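Local coordinates for protein 3-keto-5-aminohexanoate cleavage enzyme (Ralstonia eutropha, PDB 3C6C) that probably cleaves 3-keto-5-aminohexanoate or a related beta-keto acid in a metal-dependent reaction, on a TIM-barrel scaffold, at residues A[27-32]-A[268-273]; A[39-44]-A[277-282]. One frame throughout, in Å; residues are numbered along the deposited sequence.

Interaction 1. Residues A[27-32]-A[268-273]; sequences TCAVTG and LEDNLY. With NI (nickel (II) ion), chain B.
Glu269 reaches past Ala29 and alongside Gly32 to the nickel ion. Its CG lies anti to the backbone N (chi1 172°) and the chain runs on extended, bringing Glu269 OE2 to 2.2 Å from the nickel. The inner part of the side chain packs against the other segment: Glu269 CB is 3.5 Å from Ala29 CB, and Glu269 CG is 3.5 Å from Gly32 CA. Glu269 OE1 accepts a hydrogen bond of 2.7 Å from water 2; that water accepts from Gly32 N, so the carboxylate is held by the metal through one oxygen and by the 27-32 backbone, through water, at the other. These residues lie at the C-terminal end of neighbouring parallel strands 23-29 and 264-266 of the TIM barrel, the usual place for its active site; His66 and His68 are the other protein ligands, and three waters complete the coordination. The base of Glu269 is fixed by its own backbone, Glu269 N donating to Ala29 O at 3.0 Å in a nearly straight bond (165°). Leu268 CB lies 3.6 Å from Val30 O, while Asp270 directs OD2 into a salt bridge with Arg265.

Interaction 2. Residues A[39-44]-A[277-282]; sequences KHPSMP and GVFATN. With EDO (1,2-ethanediol), chain F.
Ala280 O takes a hydrogen bond of 2.8 Å from His40 NE2, a somewhat bent bond (145°), the donor tilted a little from the carbonyl plane and the acceptor close to the plane of the imidazole. At the other nitrogen, Ser42 N donates to His40 ND1 at 3.1 Å, also in the ring plane. With ND1 accepting and NE2 donating, the ring appears neutral, with its proton on NE2, and the two bonds fix its rotation. His40 CG stands anti to the backbone N of the same residue (chi1 -170°), which carries the imidazole along the flank of Phe279. The two side chains run past each other in opposite directions, and each ring meets an aliphatic carbon of the other residue: His40 CA sits over the centre of the phenyl face, 3.9 Å from the Phe279 centroid, while Phe279 CB lies over one imidazole face, offset toward the rim. The ring planes are inclined at 43°, and the pair is joined by these two CH-pi contacts. Here the loop between strand 23-29 and helix 47-60 of the TIM barrel is tied to short strand 278-279 and the start of helix 282-295, where Thr281 is the N-cap. Pro41 CD touches Phe279 CD2 at 3.9 Å. A 1,2-ethanediol, probably from the crystallisation liquor, fits beside them, its O2 hydrogen-bonded to Ser42 OG at 2.6 Å and its C2 3.6 Å from Thr281 CG2.

In the fold
Both interactions join the end of strand 23-29 and the loop that follows it to the region after strand 264-266, and their segments alternate along the sequence. Interaction 1 is buried at the mouth of the barrel, where backbone bonds, ordered waters and a metal ligand dominate; interaction 2 lies farther out and is partly exposed, resting on one imidazole-to-carbonyl hydrogen bond, a histidine-phenylalanine pair and a proline contact. They meet directly: Thr31 OG1 is probably hydrogen-bonded to Pro44 O, and Leu272 O to Ala280 N, while the rings of Tyr273 and Phe279 pack together. Asn282 bridges them further, its ND2 donating to Val30 O and its OD1 accepting from Leu268 N, next to the metal ligand Glu269.

Interaction 1. Residues A[27-32]-A[268-273]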
loop_
_atom_site.group_PDB
_atom_site.type_symbol
_atom_site.label_atom_id
_atom_site.label_comp_id
_atom_site.label_asym_id
_atom_site.label_seq_id
_atom_site.Cartn_x
_atom_site.Cartn_y
_atom_site.Cartn_z
ATOM N N THR A 27 13.810 -20.986 9.839
ATOM C CA THR A 27 15.067 -20.851 10.581
ATOM C C THR A 27 14.771 -20.672 12.066
ATOM O O THR A 27 13.900 -19.895 12.471
ATOM C CB THR A 27 15.906 -19.671 10.084
ATOM O OG1 THR A 27 16.199 -19.860 8.719
ATOM C CG2 THR A 27 17.239 -19.523 10.887
ATOM N N CYS A 28 15.481 -21.447 12.864
ATOM C CA CYS A 28 15.471 -21.271 14.316
ATOM C C CYS A 28 16.763 -20.669 14.806
ATOM O O CYS A 28 17.841 -21.255 14.635
ATOM C CB CYS A 28 15.202 -22.565 15.045
ATOM S SG CYS A 28 14.863 -22.359 16.808
ATOM N N ALA A 29 16.616 -19.458 15.333
ATOM C CA ALA A 29 17.698 -18.653 15.909
ATOM C C ALA A 29 17.771 -19.022 17.377
ATOM O O ALA A 29 16.998 -18.552 18.187
ATOM C CB ALA A 29 17.431 -17.145 15.725
ATOM N N VAL A 30 18.704 -19.919 17.697
ATOM C CA VAL A 30 18.622 -20.694 18.938
ATOM C C VAL A 30 19.056 -19.969 20.227
ATOM O O VAL A 30 18.633 -20.366 21.325
ATOM C CB VAL A 30 19.343 -22.064 18.842
ATOM C CG1 VAL A 30 18.618 -22.980 17.831
ATOM C CG2 VAL A 30 20.821 -21.881 18.507
ATOM N N THR A 31 19.884 -18.919 20.132
ATOM C CA THR A 31 20.334 -18.273 21.389
ATOM C C THR A 31 20.640 -16.773 21.288
ATOM O O THR A 31 20.321 -16.004 22.176
ATOM C CB THR A 31 21.532 -19.064 22.031
ATOM O OG1 THR A 31 21.725 -18.600 23.374
ATOM C CG2 THR A 31 22.850 -18.945 21.220
ATOM N N GLY A 32 21.329 -16.385 20.225
ATOM C CA GLY A 32 21.703 -15.015 20.033
ATOM C C GLY A 32 22.745 -14.546 21.021
ATOM O O GLY A 32 23.389 -15.331 21.690
ATOM N N LEU A 268 14.815 -18.477 20.470
ATOM C CA LEU A 268 15.113 -17.782 21.723
ATOM C C LEU A 268 16.004 -16.545 21.536
ATOM O O LEU A 268 16.084 -15.699 22.426
ATOM C CB LEU A 268 15.730 -18.747 22.747
ATOM C CG LEU A 268 14.837 -19.890 23.220
ATOM C CD1 LEU A 268 15.637 -20.788 24.173
ATOM C CD2 LEU A 268 13.586 -19.331 23.882
ATOM N N GLU A 269 16.675 -16.464 20.381
ATOM C CA GLU A 269 17.447 -15.275 20.030
ATOM C C GLU A 269 16.534 -14.047 20.004
ATOM O O GLU A 269 16.936 -12.929 20.348
ATOM C CB GLU A 269 18.156 -15.438 18.670
ATOM C CG GLU A 269 18.802 -14.160 18.178
ATOM C CD GLU A 269 19.844 -14.407 17.097
ATOM O OE1 GLU A 269 20.282 -15.560 16.904
ATOM O OE2 GLU A 269 20.216 -13.432 16.430
ATOM N N ASP A 270 15.284 -14.274 19.617
ATOM C CA ASP A 270 14.331 -13.200 19.295
ATOM C C ASP A 270 13.194 -13.016 20.307
ATOM O O ASP A 270 12.578 -11.967 20.360
ATOM C CB ASP A 270 13.687 -13.431 17.926
ATOM C CG ASP A 270 14.684 -13.523 16.810
ATOM O OD1 ASP A 270 15.755 -12.862 16.893
ATOM O OD2 ASP A 270 14.386 -14.259 15.826
ATOM N N ASN A 271 12.937 -14.061 21.077
ATOM C CA ASN A 271 11.818 -14.118 21.999
ATOM C C ASN A 271 11.996 -15.243 22.984
ATOM O O ASN A 271 12.205 -16.376 22.580
ATOM C CB ASN A 271 10.520 -14.367 21.212
ATOM C CG ASN A 271 9.358 -14.723 22.116
ATOM O OD1 ASN A 271 9.123 -14.062 23.137
ATOM N ND2 ASN A 271 8.628 -15.744 21.742
ATOM N N LEU A 272 11.909 -14.928 24.279
ATOM C CA LEU A 272 12.059 -15.953 25.318
ATOM C C LEU A 272 10.777 -16.692 25.729
ATOM O O LEU A 272 10.831 -17.708 26.430
ATOM C CB LEU A 272 12.681 -15.328 26.572
ATOM C CG LEU A 272 14.078 -14.707 26.435
ATOM C CD1 LEU A 272 14.565 -14.304 27.845
ATOM C CD2 LEU A 272 15.085 -15.630 25.777
ATOM N N TYR A 273 9.628 -16.172 25.306
ATOM C CA TYR A 273 8.332 -16.569 25.879
ATOM C C TYR A 273 7.378 -17.307 24.949
ATOM O O TYR A 273 7.134 -16.911 23.811
ATOM C CB TYR A 273 7.606 -15.339 26.443
ATOM C CG TYR A 273 8.367 -14.657 27.544
ATOM C CD1 TYR A 273 8.282 -15.112 28.849
ATOM C CD2 TYR A 273 9.186 -13.574 27.271
ATOM C CE1 TYR A 273 8.992 -14.480 29.865
ATOM C CE2 TYR A 273 9.890 -12.944 28.271
ATOM C CZ TYR A 273 9.780 -13.393 29.557
ATOM O OH TYR A 273 10.519 -12.743 30.531
HETATM NI NI NI B . 21.793 -13.336 14.903
HETATM O O HOH W 1 19.716 -12.789 21.779
HETATM O O HOH W 2 21.307 -17.935 17.727
HETATM O O HOH W 3 21.823 -11.363 15.852
HETATM O O HOH W 4 23.160 -12.464 13.567
HETATM O O HOH W 5 20.334 -12.213 13.369
#

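Interaction 2. Residues A[39-44]-A[277-282]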
loop_
_atom_site.group_PDB
_atom_site.type_symbol
_atom_site.label_atom_id
_atom_site.label_comp_id
_atom_site.label_asym_id
_atom_site.label_seq_id
_atom_site.Cartn_x
_atom_site.Cartn_y
_atom_site.Cartn_z
ATOM N N LYS A 39 16.583 -16.191 34.722
ATOM C CA LYS A 39 15.254 -16.752 35.063
ATOM C C LYS A 39 14.796 -17.796 34.036
ATOM O O LYS A 39 14.010 -18.691 34.347
ATOM C CB LYS A 39 14.194 -15.676 35.191
ATOM C CG LYS A 39 14.369 -14.914 36.460
ATOM C CD LYS A 39 13.269 -13.906 36.688
ATOM C CE LYS A 39 13.426 -13.286 38.076
ATOM N NZ LYS A 39 12.247 -12.460 38.483
ATOM N N HIS A 40 15.339 -17.687 32.834
ATOM C CA HIS A 40 15.072 -18.701 31.793
ATOM C C HIS A 40 15.895 -19.962 32.095
ATOM O O HIS A 40 17.110 -19.946 32.024
ATOM C CB HIS A 40 15.364 -18.196 30.384
ATOM C CG HIS A 40 14.861 -19.130 29.321
ATOM N ND1 HIS A 40 15.192 -20.472 29.317
ATOM C CD2 HIS A 40 14.040 -18.939 28.252
ATOM C CE1 HIS A 40 14.597 -21.064 28.290
ATOM N NE2 HIS A 40 13.886 -20.162 27.631
ATOM N N PRO A 41 15.232 -21.065 32.443
ATOM C CA PRO A 41 15.945 -22.178 33.074
ATOM C C PRO A 41 16.690 -23.106 32.137
ATOM O O PRO A 41 17.346 -24.041 32.585
ATOM C CB PRO A 41 14.822 -22.942 33.774
ATOM C CG PRO A 41 13.624 -22.653 32.944
ATOM C CD PRO A 41 13.770 -21.262 32.459
ATOM N N SER A 42 16.559 -22.856 30.842
ATOM C CA SER A 42 17.183 -23.711 29.821
ATOM C C SER A 42 17.807 -22.916 28.690
ATOM O O SER A 42 17.980 -23.416 27.590
ATOM C CB SER A 42 16.192 -24.744 29.241
ATOM O OG SER A 42 15.076 -24.122 28.631
HETATM N N MSE A 43 18.191 -21.685 28.974
HETATM C CA MSE A 43 18.831 -20.844 27.958
HETATM C C MSE A 43 20.099 -21.549 27.435
HETATM O O MSE A 43 20.911 -21.969 28.254
HETATM C CB MSE A 43 19.205 -19.482 28.523
HETATM C CG MSE A 43 19.508 -18.476 27.460
HETATM SE SE MSE A 43 17.916 -18.010 26.424
HETATM C CE MSE A 43 18.757 -17.158 25.030
ATOM N N PRO A 44 20.268 -21.694 26.088
ATOM C CA PRO A 44 21.509 -22.342 25.597
ATOM C C PRO A 44 22.733 -21.445 25.714
ATOM O O PRO A 44 22.825 -20.394 25.053
ATOM C CB PRO A 44 21.203 -22.641 24.119
ATOM C CG PRO A 44 19.702 -22.535 23.981
ATOM C CD PRO A 44 19.280 -21.516 24.993
ATOM N N GLY A 277 4.443 -14.614 30.577
ATOM C CA GLY A 277 5.050 -15.126 31.788
ATOM C C GLY A 277 5.541 -16.566 31.738
ATOM O O GLY A 277 5.939 -17.122 32.767
ATOM N N VAL A 278 5.502 -17.181 30.562
ATOM C CA VAL A 278 5.935 -18.591 30.423
ATOM C C VAL A 278 7.080 -18.709 29.435
ATOM O O VAL A 278 6.897 -18.393 28.287
ATOM C CB VAL A 278 4.793 -19.494 29.889
ATOM C CG1 VAL A 278 5.241 -20.934 29.757
ATOM C CG2 VAL A 278 3.555 -19.390 30.794
ATOM N N PHE A 279 8.240 -19.167 29.901
ATOM C CA PHE A 279 9.395 -19.344 29.024
ATOM C C PHE A 279 9.207 -20.526 28.052
ATOM O O PHE A 279 8.613 -21.550 28.387
ATOM C CB PHE A 279 10.685 -19.557 29.827
ATOM C CG PHE A 279 11.124 -18.346 30.597
ATOM C CD1 PHE A 279 11.418 -17.162 29.943
ATOM C CD2 PHE A 279 11.205 -18.373 31.982
ATOM C CE1 PHE A 279 11.848 -16.055 30.639
ATOM C CE2 PHE A 279 11.610 -17.244 32.682
ATOM C CZ PHE A 279 11.935 -16.099 32.015
ATOM N N ALA A 280 9.731 -20.318 26.856
ATOM C CA ALA A 280 9.744 -21.313 25.763
ATOM C C ALA A 280 11.074 -22.039 25.625
ATOM O O ALA A 280 12.145 -21.533 25.977
ATOM C CB ALA A 280 9.418 -20.634 24.413
ATOM N N THR A 281 10.989 -23.238 25.066
ATOM C CA THR A 281 12.142 -23.844 24.405
ATOM C C THR A 281 12.117 -23.509 22.902
ATOM O O THR A 281 11.083 -23.170 22.327
ATOM C CB THR A 281 12.164 -25.391 24.552
ATOM O OG1 THR A 281 11.133 -25.964 23.720
ATOM C CG2 THR A 281 12.028 -25.858 26.070
ATOM N N ASN A 282 13.266 -23.658 22.257
ATOM C CA ASN A 282 13.358 -23.472 20.807
ATOM C C ASN A 282 12.426 -24.425 20.095
ATOM O O ASN A 282 11.700 -24.026 19.198
ATOM C CB ASN A 282 14.780 -23.627 20.292
ATOM C CG ASN A 282 15.614 -22.385 20.526
ATOM O OD1 ASN A 282 15.366 -21.343 19.918
ATOM N ND2 ASN A 282 16.614 -22.497 21.403
HETATM C C1 EDO F . 11.220 -23.194 30.113
HETATM O O1 EDO F . 10.368 -23.584 31.209
HETATM C C2 EDO F . 11.613 -24.408 29.291
HETATM O O2 EDO F . 12.869 -24.914 29.764
#